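Local coordinates for structural protein VP1 (Trichodysplasia spinulosa-associated polyomavirus, PDB 4U60), which forms the pentameric building block of the viral coat and binds sialylated glycolipid sugars such as the GM1 oligosaccharide, at residues Lys113-Tyr116 with Gly120-Phe123. Numbering follows the deposited sequence.
Sequences KRMY and GIGF
K113-M115 and G120-F123 run roughly antiparallel and close a short loop through three backbone hydrogen bonds: F123 N to K113 O (2.8 Å), M115 N to I121 O (2.9 Å) and a more bent one from G120 N to M115 O. They form a single beta bridge, R114 with G122, inside the long connection between strands 86-99 and 129-136 of the VP1 jelly roll. G120, having no side chain, lets its backbone come close to M115 O and pass beside the Y116 ring. Its carbonyl oxygen is gripped by R114, whose NE and NH1, both 3.0 Å from G120 O, meet it side-on with the oxygen near the guanidinium plane. A bend at chi3 (-60°) turns the guanidinium back to this oxygen, and the shared acceptor limits its rotation. R114 also touches the galactose of a bound glycan, so the loop backbone, as a second shell, probably steadies a sugar-contacting side chain. On the apolar side, M115 and I121 lie alongside each other, M115 SD reaching I121 CG1 at 3.6 Å; a thioether and a branched alkyl chain suit this buried spot, where M260 of a second subunit packs on I121. Y116 of a third subunit packs against both K113 and F123. K113 can serve here despite its charge because only its aliphatic stem meets the phenyl ring, while the amino end leads away. With CG anti to the backbone N (chi1 -174°), the stem runs beside F123, and K113 CG sits over one ring face, 4.0 Å from the F123 centroid in a CH-pi contact.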
ATOM      1  N   LYS C 113     -13.440 -26.261   1.016  1.00 16.81           N
ATOM      2  CA  LYS C 113     -14.485 -25.645   0.217  1.00 17.75           C
ATOM      3  C   LYS C 113     -13.834 -25.148  -1.078  1.00 17.03           C
ATOM      4  O   LYS C 113     -12.631 -24.868  -1.114  1.00 16.61           O
ATOM      5  CB  LYS C 113     -15.092 -24.484   0.993  1.00 18.85           C
ATOM      6  CG  LYS C 113     -16.287 -23.826   0.335  1.00 21.25           C
ATOM      7  CD  LYS C 113     -17.014 -22.912   1.322  1.00 22.91           C
ATOM      8  CE  LYS C 113     -17.959 -23.673   2.200  1.00 24.73           C
ATOM      9  NZ  LYS C 113     -19.083 -24.213   1.385  1.00 26.94           N
ATOM     10  N   ARG C 114     -14.617 -25.074  -2.150  1.00 17.09           N
ATOM     11  CA  ARG C 114     -14.052 -24.689  -3.436  1.00 16.84           C
ATOM     12  C   ARG C 114     -14.895 -23.637  -4.154  1.00 16.89           C
ATOM     13  O   ARG C 114     -16.064 -23.426  -3.839  1.00 17.16           O
ATOM     14  CB  ARG C 114     -13.782 -25.934  -4.298  1.00 17.58           C
ATOM     15  CG  ARG C 114     -14.968 -26.711  -4.741  1.00 18.61           C
ATOM     16  CD  ARG C 114     -14.571 -28.061  -5.387  1.00 18.89           C
ATOM     17  NE  ARG C 114     -13.716 -27.892  -6.571  1.00 18.15           N
ATOM     18  CZ  ARG C 114     -13.285 -28.885  -7.354  1.00 18.20           C
ATOM     19  NH1 ARG C 114     -12.505 -28.602  -8.384  1.00 17.70           N
ATOM     20  NH2 ARG C 114     -13.632 -30.154  -7.107  1.00 18.90           N
ATOM     21  N   MET C 115     -14.244 -22.962  -5.096  1.00 16.13           N
ATOM     22  CA  MET C 115     -14.869 -21.901  -5.882  1.00 16.43           C
ATOM     23  C   MET C 115     -15.787 -22.422  -6.986  1.00 17.17           C
ATOM     24  O   MET C 115     -15.686 -23.567  -7.409  1.00 17.44           O
ATOM     25  CB  MET C 115     -13.781 -21.031  -6.522  1.00 15.99           C
ATOM     26  CG  MET C 115     -12.892 -20.297  -5.546  1.00 15.26           C
ATOM     27  SD  MET C 115     -11.870 -19.027  -6.328  1.00 15.00           S
ATOM     28  CE  MET C 115     -13.062 -17.720  -6.652  1.00 15.07           C
ATOM     29  N   TYR C 116     -16.674 -21.543  -7.463  1.00 17.60           N
ATOM     30  CA  TYR C 116     -17.462 -21.735  -8.699  1.00 18.70           C
ATOM     31  C   TYR C 116     -18.199 -23.064  -8.806  1.00 20.53           C
ATOM     32  O   TYR C 116     -17.923 -23.875  -9.674  1.00 20.17           O
ATOM     33  CB  TYR C 116     -16.609 -21.494  -9.961  1.00 18.01           C
ATOM     34  CG  TYR C 116     -15.949 -20.131  -9.968  1.00 17.18           C
ATOM     35  CD1 TYR C 116     -16.714 -18.972  -9.879  1.00 17.35           C
ATOM     36  CD2 TYR C 116     -14.580 -19.999 -10.028  1.00 16.27           C
ATOM     37  CE1 TYR C 116     -16.124 -17.726  -9.859  1.00 16.86           C
ATOM     38  CE2 TYR C 116     -13.976 -18.748 -10.023  1.00 15.59           C
ATOM     39  CZ  TYR C 116     -14.746 -17.615  -9.913  1.00 16.08           C
ATOM     40  OH  TYR C 116     -14.151 -16.357  -9.884  1.00 15.62           O
ATOM     41  N   GLY C 120     -14.105 -25.021  -9.306  1.00 17.04           N
ATOM     42  CA  GLY C 120     -12.886 -24.218  -9.268  1.00 15.97           C
ATOM     43  C   GLY C 120     -11.891 -24.675  -8.236  1.00 15.14           C
ATOM     44  O   GLY C 120     -11.993 -25.775  -7.705  1.00 15.07           O
ATOM     45  N   ILE C 121     -10.922 -23.803  -7.934  1.00 14.32           N
ATOM     46  CA  ILE C 121      -9.886 -24.112  -6.951  1.00 14.05           C
ATOM     47  C   ILE C 121     -10.444 -24.342  -5.543  1.00 14.29           C
ATOM     48  O   ILE C 121     -11.490 -23.790  -5.163  1.00 14.39           O
ATOM     49  CB  ILE C 121      -8.820 -23.010  -6.847  1.00 13.44           C
ATOM     50  CG1 ILE C 121      -9.434 -21.703  -6.344  1.00 13.26           C
ATOM     51  CG2 ILE C 121      -8.096 -22.829  -8.172  1.00 13.40           C
ATOM     52  CD1 ILE C 121      -8.400 -20.662  -5.984  1.00 12.71           C
ATOM     53  N   GLY C 122      -9.750 -25.168  -4.763  1.00 14.10           N
ATOM     54  CA  GLY C 122      -9.993 -25.189  -3.318  1.00 14.04           C
ATOM     55  C   GLY C 122      -9.585 -23.827  -2.763  1.00 13.56           C
ATOM     56  O   GLY C 122      -8.638 -23.194  -3.257  1.00 13.13           O
ATOM     57  N   PHE C 123     -10.308 -23.364  -1.759  1.00 13.73           N
ATOM     58  CA  PHE C 123      -9.960 -22.086  -1.132  1.00 13.62           C
ATOM     59  C   PHE C 123      -8.555 -22.196  -0.574  1.00 13.29           C
ATOM     60  O   PHE C 123      -8.261 -23.131   0.174  1.00 13.90           O
ATOM     61  CB  PHE C 123     -10.891 -21.788   0.028  1.00 13.93           C
ATOM     62  CG  PHE C 123     -12.292 -21.404  -0.350  1.00 14.25           C
ATOM     63  CD1 PHE C 123     -12.782 -21.420  -1.650  1.00 14.59           C
ATOM     64  CD2 PHE C 123     -13.153 -21.047   0.674  1.00 14.45           C
ATOM     65  CE1 PHE C 123     -14.113 -21.078  -1.910  1.00 15.11           C
ATOM     66  CE2 PHE C 123     -14.465 -20.712   0.419  1.00 15.22           C
ATOM     67  CZ  PHE C 123     -14.946 -20.718  -0.868  1.00 15.22           C
TER